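Local structure of anthranilate-CoA ligase (Stigmatella aurantiaca, 4WV3) at residues A[11-17]-A[78-82]; A[46-50]-A[157-161]; A[394-398]-A[409-413]. The protein belongs to the ANL superfamily of AMP-binding enzymes, built from a large N-terminal and a smaller C-terminal domain, and is modelled here with 5'-O-[(S)-[(2-aminobenzoyl)oxy](hydroxy)phosphoryl]adenosine. One frame throughout, in Å; residues are numbered along the deposited sequence.

From the N terminus, residues 11-17 make a short turn and helix that pack on the end of helix 71-83, so that contact 1 closes a loop of 60 residues. Contact 2 opens inside that loop, at 46-50 on helix 38-54, and closes beyond it at 157-161; the two therefore cross rather than nest. They also touch, since Lys-82 NZ reaches Asn-46 OD1, and together tie the N-terminal turn, two helices and a later loop into one region. Contact 3 follows in series as a beta hairpin, on the opposite side of the chain's centre and about 33 Å from contact 1 between centres, where it lines the ligand pocket.

Contact 1 (A[11-17]-A[78-82]); sequences NAVDILE and FGIVK
The ring of Phe-78 and the side chain of Leu-16 form the apolar centre of the contact. Leu-16 sets its CB over one face of the ring in a CH-pi contact, 4.2 Å from CB to the ring centroid and displaced toward the rim. Around the ring's edge gather Val-13 CA, Ile-15 CB and the carbonyl of Ala-12, whose O lies in the ring plane 3.6 Å from Phe-78 CE1. Beside this centre Ala-12 CB meets Val-81 CG1 at 3.7 Å. With CG2 of Val-13 anti to its backbone N, this methyl leans on the start of the Lys-82 chain, at 3.6 Å from Lys-82 CB.

Two polar groups close the edge. Asn-11 works in both directions through one amide: its OD1 takes Val-13 N at 3.0 Å on an in-plane lone pair, capping the turn that leads into helix 14-17, while its ND2 gives a hydrogen bond of 3.3 Å to Val-81 O, an acceptor lying close to the amide plane. The cap fixes the rotation of the amide and thereby turns its NH2 toward the neighbouring helix. Farther along, Lys-82 stretches out fully, every torsion near 180°, past Val-13 to Glu-17. The two chains meet roughly at a right angle, and Lys-82 NZ forms a salt bridge with the syn lone pair of Glu-17 OE2 at 2.6 Å.

Other elements complete the burial. Helix 221-234 packs on Phe-78 through Leu-228 and Ile-229 and on Leu-16 through Trp-232, and helix 38-54 covers Leu-16 with Phe-38 and Val-41. The turn and helix at 11-17 thus pack against three helices of the N-terminal domain, 71-83, 221-234 and 38-54.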
ATOM      1  N   ASN A  11      15.115  -5.806 -17.660  1.00 14.42           N
ATOM      2  CA  ASN A  11      15.129  -4.572 -16.887  1.00 12.42           C
ATOM      3  C   ASN A  11      13.717  -4.014 -16.762  1.00 11.85           C
ATOM      4  O   ASN A  11      12.976  -3.955 -17.743  1.00 16.77           O
ATOM      5  CB  ASN A  11      16.061  -3.540 -17.526  1.00 10.26           C
ATOM      6  CG  ASN A  11      16.430  -2.419 -16.573  1.00 13.85           C
ATOM      7  OD1 ASN A  11      15.624  -1.531 -16.298  1.00 16.54           O
ATOM      8  ND2 ASN A  11      17.659  -2.451 -16.068  1.00 15.32           N
ATOM      9  N   ALA A  12      13.350  -3.604 -15.552  1.00 15.46           N
ATOM     10  CA  ALA A  12      11.994  -3.146 -15.265  1.00 15.33           C
ATOM     11  C   ALA A  12      11.651  -1.819 -15.942  1.00 16.61           C
ATOM     12  O   ALA A  12      10.507  -1.371 -15.892  1.00 19.49           O
ATOM     13  CB  ALA A  12      11.775  -3.049 -13.761  1.00 10.73           C
ATOM     14  N   VAL A  13      12.638  -1.196 -16.579  1.00 14.23           N
ATOM     15  CA  VAL A  13      12.391   0.026 -17.333  1.00 14.97           C
ATOM     16  C   VAL A  13      11.560  -0.297 -18.576  1.00 21.52           C
ATOM     17  O   VAL A  13      10.992   0.594 -19.209  1.00 22.49           O
ATOM     18  CB  VAL A  13      13.705   0.729 -17.738  1.00 15.73           C
ATOM     19  CG1 VAL A  13      14.371  -0.004 -18.891  1.00 16.11           C
ATOM     20  CG2 VAL A  13      13.445   2.185 -18.102  1.00 13.88           C
ATOM     21  N   ASP A  14      11.483  -1.582 -18.908  1.00 17.97           N
ATOM     22  CA  ASP A  14      10.668  -2.039 -20.026  1.00 17.60           C
ATOM     23  C   ASP A  14       9.187  -1.780 -19.770  1.00 18.29           C
ATOM     24  O   ASP A  14       8.408  -1.649 -20.711  1.00 18.32           O
ATOM     25  CB  ASP A  14      10.904  -3.526 -20.295  1.00 16.15           C
ATOM     26  CG  ASP A  14      10.112  -4.031 -21.482  1.00 21.31           C
ATOM     27  OD1 ASP A  14      10.518  -3.758 -22.632  1.00 28.76           O
ATOM     28  OD2 ASP A  14       9.082  -4.702 -21.266  1.00 19.99           O
ATOM     29  N   ILE A  15       8.810  -1.713 -18.496  1.00 19.73           N
ATOM     30  CA  ILE A  15       7.447  -1.367 -18.101  1.00 19.36           C
ATOM     31  C   ILE A  15       7.027  -0.061 -18.770  1.00 21.75           C
ATOM     32  O   ILE A  15       5.900   0.078 -19.249  1.00 15.59           O
ATOM     33  CB  ILE A  15       7.326  -1.239 -16.566  1.00 14.03           C
ATOM     34  CG1 ILE A  15       7.498  -2.607 -15.902  1.00 15.69           C
ATOM     35  CG2 ILE A  15       5.988  -0.634 -16.169  1.00 11.38           C
ATOM     36  CD1 ILE A  15       6.403  -3.595 -16.246  1.00 14.21           C
ATOM     37  N   LEU A  16       7.960   0.884 -18.817  1.00 19.23           N
ATOM     38  CA  LEU A  16       7.756   2.143 -19.517  1.00 19.86           C
ATOM     39  C   LEU A  16       8.076   2.005 -21.004  1.00 17.53           C
ATOM     40  O   LEU A  16       7.332   2.493 -21.854  1.00 20.75           O
ATOM     41  CB  LEU A  16       8.636   3.232 -18.899  1.00 19.20           C
ATOM     42  CG  LEU A  16       8.935   4.464 -19.758  1.00 20.15           C
ATOM     43  CD1 LEU A  16       7.675   5.283 -20.012  1.00 16.74           C
ATOM     44  CD2 LEU A  16      10.020   5.317 -19.115  1.00 14.97           C
ATOM     45  N   GLU A  17       9.178   1.329 -21.310  1.00 15.52           N
ATOM     46  CA  GLU A  17       9.709   1.303 -22.670  1.00 19.44           C
ATOM     47  C   GLU A  17       9.042   0.301 -23.617  1.00 23.34           C
ATOM     48  O   GLU A  17       9.393   0.233 -24.795  1.00 26.12           O
ATOM     49  CB  GLU A  17      11.227   1.094 -22.651  1.00 18.33           C
ATOM     50  CG  GLU A  17      11.990   2.247 -22.018  1.00 16.18           C
ATOM     51  CD  GLU A  17      13.493   2.105 -22.156  1.00 22.15           C
ATOM     52  OE1 GLU A  17      13.947   1.109 -22.758  1.00 28.53           O
ATOM     53  OE2 GLU A  17      14.220   2.994 -21.666  1.00 17.37           O
ATOM     54  N   PHE A  78      12.393   5.487 -12.740  1.00 15.12           N
ATOM     55  CA  PHE A  78      12.787   4.765 -13.944  1.00 14.80           C
ATOM     56  C   PHE A  78      14.197   5.123 -14.400  1.00 12.65           C
ATOM     57  O   PHE A  78      14.837   4.355 -15.116  1.00 15.75           O
ATOM     58  CB  PHE A  78      11.771   4.977 -15.067  1.00  9.94           C
ATOM     59  CG  PHE A  78      10.542   4.126 -14.932  1.00 10.99           C
ATOM     60  CD1 PHE A  78      10.580   2.782 -15.262  1.00 13.90           C
ATOM     61  CD2 PHE A  78       9.354   4.664 -14.469  1.00 14.62           C
ATOM     62  CE1 PHE A  78       9.454   1.990 -15.136  1.00 13.02           C
ATOM     63  CE2 PHE A  78       8.224   3.877 -14.342  1.00 13.63           C
ATOM     64  CZ  PHE A  78       8.275   2.538 -14.676  1.00 11.24           C
ATOM     65  N   GLY A  79      14.681   6.284 -13.976  1.00 12.66           N
ATOM     66  CA  GLY A  79      16.056   6.667 -14.238  1.00 14.53           C
ATOM     67  C   GLY A  79      17.011   5.795 -13.445  1.00 17.22           C
ATOM     68  O   GLY A  79      18.059   5.386 -13.945  1.00 17.93           O
ATOM     69  N   ILE A  80      16.638   5.510 -12.200  1.00 15.64           N
ATOM     70  CA  ILE A  80      17.434   4.663 -11.320  1.00 14.93           C
ATOM     71  C   ILE A  80      17.402   3.204 -11.772  1.00 17.36           C
ATOM     72  O   ILE A  80      18.440   2.546 -11.855  1.00 18.77           O
ATOM     73  CB  ILE A  80      16.922   4.741  -9.868  1.00 15.77           C
ATOM     74  CG1 ILE A  80      17.088   6.156  -9.314  1.00 10.94           C
ATOM     75  CG2 ILE A  80      17.655   3.745  -8.986  1.00 12.64           C
ATOM     76  CD1 ILE A  80      16.225   6.435  -8.104  1.00 10.75           C
ATOM     77  N   VAL A  81      16.204   2.709 -12.064  1.00 16.97           N
ATOM     78  CA  VAL A  81      16.013   1.315 -12.456  1.00 15.20           C
ATOM     79  C   VAL A  81      16.737   0.972 -13.758  1.00 15.98           C
ATOM     80  O   VAL A  81      17.393  -0.067 -13.857  1.00 14.90           O
ATOM     81  CB  VAL A  81      14.512   0.971 -12.583  1.00 16.81           C
ATOM     82  CG1 VAL A  81      14.323  -0.399 -13.217  1.00 15.69           C
ATOM     83  CG2 VAL A  81      13.839   1.031 -11.219  1.00 13.16           C
ATOM     84  N   LYS A  82      16.625   1.852 -14.748  1.00 14.36           N
ATOM     85  CA  LYS A  82      17.261   1.636 -16.044  1.00 13.92           C
ATOM     86  C   LYS A  82      18.779   1.565 -15.919  1.00 18.43           C
ATOM     87  O   LYS A  82      19.447   0.865 -16.681  1.00 16.87           O
ATOM     88  CB  LYS A  82      16.871   2.742 -17.024  1.00 17.06           C
ATOM     89  CG  LYS A  82      17.419   2.547 -18.427  1.00 17.37           C
ATOM     90  CD  LYS A  82      16.785   3.511 -19.409  1.00 16.90           C
ATOM     91  CE  LYS A  82      17.306   3.274 -20.813  1.00 17.77           C
ATOM     92  NZ  LYS A  82      16.600   4.121 -21.813  1.00 17.65           N
TER

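Contact 2 (A[46-50]-A[157-161]); sequences NQVGN and TTLEA
Asn-46 and Asn-50 grip the backbone of Thr-157 and Thr-158, making this a polar contact between one face of helix 38-54 and the irregular loop that follows helix 148-152. It lies toward the periphery of the N-terminal domain and is only partly buried. The two asparagines are one helical turn apart, and each donates through ND2 to a successive carbonyl of the loop. Asn-46 ND2 bonds Thr-157 O at 2.9 Å, coming from above the carbonyl plane while the acceptor stays near the plane of the amide. Asn-50 ND2 donates to Thr-158 O, also at 2.9 Å and fairly straight (N-H...O 164°), tilted from the carbonyl plane, with the acceptor again near the amide plane. Both CG atoms lie anti to their own carbonyl carbons (chi1 -68° and -77°), which directs the two amides to the same strip of loop.

Leu-159 is the main apolar partner. Its CB faces Asn-46 OD1, and its two methyls part: CD2 rests on Gly-49 CA at 3.8 Å, where the absence of a side chain lets the leucine settle close to the helix, while CD1 passes alongside the Asn-50 amide. At the other end, Gln-47 runs beside Thr-157 in the same direction, NE2 coming within 3.9 Å of Thr-157 CG2 and making its hydrogen bond to Gln-155 O.

A water donates to Asn-50 OD1 at 2.9 Å and more weakly to Thr-158 O, linking the amide to the loop a second time. Asn-50 ND2 also bonds Pro-156 O, and Asn-46 OD1 accepts from Lys-82 NZ. Loop carbonyls outside regular secondary structure are thus satisfied by helix side chains, and Asn-46 passes the link on to a charged residue of helix 71-83.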
ATOM      1  N   ASN A  46      16.010   9.066 -18.875  1.00 18.05           N
ATOM      2  CA  ASN A  46      17.331   8.839 -19.448  1.00 20.17           C
ATOM      3  C   ASN A  46      18.316   9.922 -19.028  1.00 20.09           C
ATOM      4  O   ASN A  46      19.513   9.669 -18.893  1.00 20.00           O
ATOM      5  CB  ASN A  46      17.254   8.748 -20.972  1.00 17.22           C
ATOM      6  CG  ASN A  46      16.517   7.512 -21.445  1.00 21.50           C
ATOM      7  OD1 ASN A  46      16.413   6.524 -20.717  1.00 20.75           O
ATOM      8  ND2 ASN A  46      16.005   7.557 -22.669  1.00 17.68           N
ATOM      9  N   GLN A  47      17.802  11.130 -18.821  1.00 18.31           N
ATOM     10  CA  GLN A  47      18.615  12.228 -18.317  1.00 18.84           C
ATOM     11  C   GLN A  47      18.985  11.982 -16.860  1.00 20.87           C
ATOM     12  O   GLN A  47      20.111  12.253 -16.443  1.00 18.23           O
ATOM     13  CB  GLN A  47      17.874  13.558 -18.457  1.00 22.52           C
ATOM     14  CG  GLN A  47      17.744  14.043 -19.891  1.00 24.20           C
ATOM     15  CD  GLN A  47      17.057  15.389 -19.990  1.00 22.43           C
ATOM     16  OE1 GLN A  47      16.033  15.625 -19.349  1.00 25.23           O
ATOM     17  NE2 GLN A  47      17.623  16.284 -20.791  1.00 24.19           N
ATOM     18  N   VAL A  48      18.028  11.466 -16.094  1.00 18.39           N
ATOM     19  CA  VAL A  48      18.262  11.118 -14.698  1.00 16.54           C
ATOM     20  C   VAL A  48      19.313  10.019 -14.592  1.00 20.89           C
ATOM     21  O   VAL A  48      20.245  10.115 -13.793  1.00 21.44           O
ATOM     22  CB  VAL A  48      16.962  10.661 -14.003  1.00 19.47           C
ATOM     23  CG1 VAL A  48      17.264  10.025 -12.653  1.00 16.21           C
ATOM     24  CG2 VAL A  48      16.008  11.834 -13.844  1.00 17.40           C
ATOM     25  N   GLY A  49      19.162   8.981 -15.411  1.00 16.01           N
ATOM     26  CA  GLY A  49      20.112   7.885 -15.448  1.00 16.13           C
ATOM     27  C   GLY A  49      21.516   8.349 -15.788  1.00 21.40           C
ATOM     28  O   GLY A  49      22.486   7.936 -15.152  1.00 21.26           O
ATOM     29  N   ASN A  50      21.624   9.214 -16.792  1.00 20.25           N
ATOM     30  CA  ASN A  50      22.908   9.793 -17.172  1.00 20.07           C
ATOM     31  C   ASN A  50      23.477  10.701 -16.086  1.00 18.25           C
ATOM     32  O   ASN A  50      24.681  10.702 -15.833  1.00 20.20           O
ATOM     33  CB  ASN A  50      22.784  10.566 -18.487  1.00 14.86           C
ATOM     34  CG  ASN A  50      22.733   9.656 -19.697  1.00 15.04           C
ATOM     35  OD1 ASN A  50      23.438   8.649 -19.759  1.00 20.51           O
ATOM     36  ND2 ASN A  50      21.896  10.006 -20.667  1.00 15.92           N
ATOM     37  N   THR A 157      19.228  12.748 -23.780  1.00 24.23           N
ATOM     38  CA  THR A 157      17.969  12.041 -23.573  1.00 21.75           C
ATOM     39  C   THR A 157      18.056  10.575 -23.988  1.00 22.27           C
ATOM     40  O   THR A 157      17.053   9.862 -23.990  1.00 24.36           O
ATOM     41  CB  THR A 157      16.817  12.714 -24.338  1.00 18.34           C
ATOM     42  OG1 THR A 157      17.104  12.705 -25.742  1.00 24.22           O
ATOM     43  CG2 THR A 157      16.640  14.150 -23.872  1.00 13.98           C
ATOM     44  N   THR A 158      19.258  10.133 -24.343  1.00 18.16           N
ATOM     45  CA  THR A 158      19.474   8.740 -24.715  1.00 20.84           C
ATOM     46  C   THR A 158      20.281   8.004 -23.649  1.00 21.94           C
ATOM     47  O   THR A 158      21.181   8.574 -23.031  1.00 17.07           O
ATOM     48  CB  THR A 158      20.184   8.616 -26.077  1.00 19.65           C
ATOM     49  OG1 THR A 158      21.419   9.342 -26.044  1.00 21.36           O
ATOM     50  CG2 THR A 158      19.305   9.170 -27.187  1.00 22.41           C
ATOM     51  N   LEU A 159      19.947   6.735 -23.439  1.00 20.43           N
ATOM     52  CA  LEU A 159      20.613   5.919 -22.433  1.00 17.44           C
ATOM     53  C   LEU A 159      20.415   4.438 -22.734  1.00 19.08           C
ATOM     54  O   LEU A 159      19.337   4.024 -23.160  1.00 15.81           O
ATOM     55  CB  LEU A 159      20.071   6.245 -21.040  1.00 20.57           C
ATOM     56  CG  LEU A 159      20.621   5.433 -19.866  1.00 18.54           C
ATOM     57  CD1 LEU A 159      22.113   5.668 -19.703  1.00 16.74           C
ATOM     58  CD2 LEU A 159      19.878   5.767 -18.582  1.00 18.41           C
ATOM     59  N   GLU A 160      21.458   3.645 -22.517  1.00 19.42           N
ATOM     60  CA  GLU A 160      21.362   2.201 -22.683  1.00 24.04           C
ATOM     61  C   GLU A 160      21.000   1.539 -21.360  1.00 22.73           C
ATOM     62  O   GLU A 160      21.611   1.821 -20.329  1.00 25.53           O
ATOM     63  CB  GLU A 160      22.678   1.625 -23.212  1.00 29.16           C
ATOM     64  CG  GLU A 160      23.011   2.017 -24.644  1.00 39.67           C
ATOM     65  CD  GLU A 160      22.204   1.243 -25.672  1.00 52.80           C
ATOM     66  OE1 GLU A 160      21.374   0.399 -25.276  1.00 53.03           O
ATOM     67  OE2 GLU A 160      22.407   1.478 -26.883  1.00 60.28           O
ATOM     68  N   ALA A 161      20.002   0.662 -21.395  1.00 17.76           N
ATOM     69  CA  ALA A 161      19.581  -0.058 -20.201  1.00 20.28           C
ATOM     70  C   ALA A 161      20.676  -1.013 -19.741  1.00 21.31           C
ATOM     71  O   ALA A 161      21.354  -1.633 -20.560  1.00 27.13           O
ATOM     72  CB  ALA A 161      18.285  -0.812 -20.459  1.00 17.44           C
TER
HETATM   73  O   HOH W   1      24.433   7.676 -22.287  1.00 14.52           O

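Contact 3 (A[394-398]-A[409-413]); sequences ATGDK and HAGRS. With 3UK (5'-O-[(S)-[(2-aminobenzoyl)oxy](hydroxy)phosphoryl]adenosine), chain C.
Strands 392-401 and 407-412 form an antiparallel hairpin that carries part of the ligand pocket, and Asp-397 and His-409 join across it. Lys-398 and Gly-411 are a hydrogen-bonded pair, with Lys-398 N on Gly-411 O at 2.9 Å and Ala-410 N on Lys-398 O at 2.8 Å; since Ala-410 and Gly-411 both face Lys-398, the second strand makes a classic beta bulge. Ser-413 N prolongs the pairing to Gly-396 O.

Asp-397 turns its carboxylate to the ribose of 5'-O-[(S)-[(2-aminobenzoyl)oxy](hydroxy)phosphoryl]adenosine. O24 donates to OD2 at 2.6 Å, and O22 lies against OD1 in a separation modelled too short to be trusted in detail, so that each carboxylate oxygen faces one hydroxyl. Two neighbours hold the carboxylate: Thr-395 OG1 donates to OD2 from its anti side, and His-409 NE2 reaches OD1 at 3.2 Å from well above the carboxylate plane, the ring standing almost perpendicular to it (86°). The imidazole also lies against the adenine, with His-409 ND1 3.2 Å from C17 of the ligand.

Arg-412 folds back over the hairpin, bent at chi2 and chi3 (-71° and -58°). This lays one face of its guanidinium over Gly-396 O and brings NH1 to Thr-395 O at 2.8 Å, a weak bond, and weakly to ligand O24. Lys-398 points to the other side, where NZ bonds Asn-365 OD1.

Residues 395-397 give the Thr-Gly-Asp signature and 411-412 the Gly-Arg pair of the ANL superfamily, whose aspartate typically holds both ribose hydroxyls of a bound nucleotide.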
ATOM      1  N   ALA A 394       5.093 -16.351   4.639  1.00 14.97           N
ATOM      2  CA  ALA A 394       4.232 -16.057   5.778  1.00 13.94           C
ATOM      3  C   ALA A 394       3.939 -14.563   5.841  1.00 15.27           C
ATOM      4  O   ALA A 394       4.852 -13.750   5.973  1.00 21.09           O
ATOM      5  CB  ALA A 394       4.881 -16.527   7.068  1.00 15.26           C
ATOM      6  N   THR A 395       2.662 -14.204   5.743  1.00 15.62           N
ATOM      7  CA  THR A 395       2.264 -12.800   5.731  1.00 19.11           C
ATOM      8  C   THR A 395       1.933 -12.286   7.128  1.00 19.33           C
ATOM      9  O   THR A 395       1.846 -11.077   7.347  1.00 18.13           O
ATOM     10  CB  THR A 395       1.051 -12.561   4.811  1.00 16.33           C
ATOM     11  OG1 THR A 395      -0.065 -13.332   5.276  1.00 15.75           O
ATOM     12  CG2 THR A 395       1.380 -12.961   3.380  1.00 16.12           C
ATOM     13  N   GLY A 396       1.749 -13.209   8.067  1.00 19.60           N
ATOM     14  CA  GLY A 396       1.396 -12.853   9.429  1.00 15.08           C
ATOM     15  C   GLY A 396      -0.087 -12.568   9.575  1.00 21.76           C
ATOM     16  O   GLY A 396      -0.507 -11.857  10.487  1.00 22.34           O
ATOM     17  N   ASP A 397      -0.882 -13.131   8.669  1.00 21.04           N
ATOM     18  CA  ASP A 397      -2.324 -12.911   8.667  1.00 19.73           C
ATOM     19  C   ASP A 397      -3.099 -14.166   9.046  1.00 17.66           C
ATOM     20  O   ASP A 397      -2.673 -15.285   8.762  1.00 19.33           O
ATOM     21  CB  ASP A 397      -2.788 -12.425   7.293  1.00 15.00           C
ATOM     22  CG  ASP A 397      -2.318 -11.022   6.983  1.00 17.37           C
ATOM     23  OD1 ASP A 397      -2.539 -10.122   7.821  1.00 16.77           O
ATOM     24  OD2 ASP A 397      -1.720 -10.820   5.906  1.00 17.59           O
ATOM     25  N   LYS A 398      -4.244 -13.965   9.690  1.00 19.56           N
ATOM     26  CA  LYS A 398      -5.168 -15.053   9.978  1.00 17.69           C
ATOM     27  C   LYS A 398      -6.353 -14.979   9.020  1.00 16.79           C
ATOM     28  O   LYS A 398      -6.985 -13.933   8.879  1.00 19.62           O
ATOM     29  CB  LYS A 398      -5.650 -14.986  11.428  1.00 19.54           C
ATOM     30  CG  LYS A 398      -4.668 -15.551  12.446  1.00 22.90           C
ATOM     31  CD  LYS A 398      -4.491 -17.052  12.268  1.00 24.17           C
ATOM     32  CE  LYS A 398      -3.837 -17.692  13.486  1.00 19.65           C
ATOM     33  NZ  LYS A 398      -2.475 -17.154  13.743  1.00 21.75           N
ATOM     34  N   HIS A 409     -10.594 -12.149   6.026  1.00 17.85           N
ATOM     35  CA  HIS A 409      -9.498 -11.730   6.887  1.00 15.75           C
ATOM     36  C   HIS A 409      -9.940 -11.674   8.344  1.00 18.65           C
ATOM     37  O   HIS A 409     -10.774 -10.850   8.715  1.00 21.30           O
ATOM     38  CB  HIS A 409      -8.988 -10.357   6.453  1.00 15.79           C
ATOM     39  CG  HIS A 409      -7.715  -9.944   7.125  1.00 21.21           C
ATOM     40  ND1 HIS A 409      -7.455  -8.641   7.490  1.00 16.75           N
ATOM     41  CD2 HIS A 409      -6.626 -10.661   7.489  1.00 15.44           C
ATOM     42  CE1 HIS A 409      -6.262  -8.572   8.051  1.00 13.89           C
ATOM     43  NE2 HIS A 409      -5.737  -9.784   8.062  1.00 13.88           N
ATOM     44  N   ALA A 410      -9.382 -12.555   9.166  1.00 18.07           N
ATOM     45  CA  ALA A 410      -9.665 -12.537  10.595  1.00 18.01           C
ATOM     46  C   ALA A 410      -8.901 -11.395  11.251  1.00 20.20           C
ATOM     47  O   ALA A 410      -9.306 -10.875  12.290  1.00 16.25           O
ATOM     48  CB  ALA A 410      -9.290 -13.866  11.230  1.00 15.55           C
ATOM     49  N   GLY A 411      -7.794 -11.008  10.626  1.00 18.76           N
ATOM     50  CA  GLY A 411      -6.960  -9.935  11.133  1.00 16.90           C
ATOM     51  C   GLY A 411      -5.507 -10.349  11.195  1.00 17.00           C
ATOM     52  O   GLY A 411      -5.175 -11.503  10.922  1.00 19.04           O
ATOM     53  N   ARG A 412      -4.635  -9.405  11.537  1.00 16.95           N
ATOM     54  CA  ARG A 412      -3.237  -9.721  11.791  1.00 16.09           C
ATOM     55  C   ARG A 412      -3.175 -10.719  12.937  1.00 16.63           C
ATOM     56  O   ARG A 412      -4.028 -10.701  13.825  1.00 17.54           O
ATOM     57  CB  ARG A 412      -2.454  -8.461  12.162  1.00 20.27           C
ATOM     58  CG  ARG A 412      -2.304  -7.452  11.037  1.00 13.64           C
ATOM     59  CD  ARG A 412      -1.345  -7.952   9.971  1.00 19.03           C
ATOM     60  NE  ARG A 412      -0.020  -8.238  10.512  1.00 25.95           N
ATOM     61  CZ  ARG A 412       1.022  -8.614   9.777  1.00 28.76           C
ATOM     62  NH1 ARG A 412       0.898  -8.745   8.462  1.00 21.17           N
ATOM     63  NH2 ARG A 412       2.191  -8.856  10.354  1.00 22.60           N
ATOM     64  N   SER A 413      -2.173 -11.590  12.914  1.00 20.19           N
ATOM     65  CA  SER A 413      -2.016 -12.589  13.963  1.00 21.11           C
ATOM     66  C   SER A 413      -1.798 -11.919  15.319  1.00 19.34           C
ATOM     67  O   SER A 413      -2.194 -12.450  16.356  1.00 17.95           O
ATOM     68  CB  SER A 413      -0.859 -13.534  13.635  1.00 22.76           C
ATOM     69  OG  SER A 413      -0.834 -14.638  14.523  1.00 35.45           O
TER
HETATM   70  C10 3UK C 601      -2.808  -6.217   5.351  1.00 15.41           C
HETATM   71  C15 3UK C 601      -4.955  -6.489   4.113  1.00 14.30           C
HETATM   72  C17 3UK C 601      -7.076  -7.398   4.605  1.00 16.80           C
HETATM   73  C21 3UK C 601      -2.390  -7.650   5.531  1.00 16.10           C
HETATM   74  C26 3UK C 601      -0.443  -3.969   0.159  1.00 15.05           C
HETATM   75  C28 3UK C 601      -2.143  -4.264  -1.529  1.00 16.55           C
HETATM   76  O01 3UK C 601      -0.686  -3.186   2.430  1.00 18.22           O
HETATM   77  C02 3UK C 601      -0.004  -3.828   1.663  1.00 17.11           C
HETATM   78  O03 3UK C 601       1.344  -4.132   1.998  1.00 21.84           O
HETATM   79  P04 3UK C 601       1.904  -3.882   3.465  1.00 17.89           P
HETATM   80  O05 3UK C 601       3.415  -4.275   3.497  1.00 26.99           O
HETATM   81  O06 3UK C 601       1.138  -4.766   4.564  1.00 11.48           O
HETATM   82  C07 3UK C 601       0.492  -5.986   4.169  1.00 10.92           C
HETATM   83  C08 3UK C 601      -0.501  -6.356   5.234  1.00  9.51           C
HETATM   84  O09 3UK C 601      -1.624  -5.447   5.193  1.00 16.06           O
HETATM   85  N11 3UK C 601      -3.638  -6.075   4.198  1.00 15.39           N
HETATM   86  C12 3UK C 601      -3.269  -5.504   3.013  1.00 14.80           C
HETATM   87  N13 3UK C 601      -4.336  -5.550   2.167  1.00 14.71           N
HETATM   88  C14 3UK C 601      -5.393  -6.157   2.825  1.00 14.12           C
HETATM   89  N16 3UK C 601      -5.804  -7.103   4.978  1.00 13.53           N
HETATM   90  N18 3UK C 601      -7.553  -7.109   3.401  1.00 19.80           N
HETATM   91  C19 3UK C 601      -6.776  -6.501   2.490  1.00 16.53           C
HETATM   92  N20 3UK C 601      -7.295  -6.195   1.204  1.00 15.28           N
HETATM   93  O22 3UK C 601      -2.366  -7.970   6.910  1.00 13.20           O
HETATM   94  C23 3UK C 601      -1.045  -7.703   4.983  1.00 11.91           C
HETATM   95  O24 3UK C 601      -0.267  -8.695   5.682  1.00 18.26           O
HETATM   96  O25 3UK C 601       1.785  -2.407   3.810  1.00 14.46           O
HETATM   97  C27 3UK C 601      -1.766  -4.136  -0.170  1.00 15.38           C
HETATM   98  C29 3UK C 601      -1.148  -4.222  -2.563  1.00 15.17           C
HETATM   99  C30 3UK C 601       0.176  -4.058  -2.235  1.00 15.68           C
HETATM  100  C31 3UK C 601       0.555  -3.927  -0.877  1.00 16.48           C
HETATM  101  N32 3UK C 601       1.964  -3.751  -0.526  1.00 18.68           N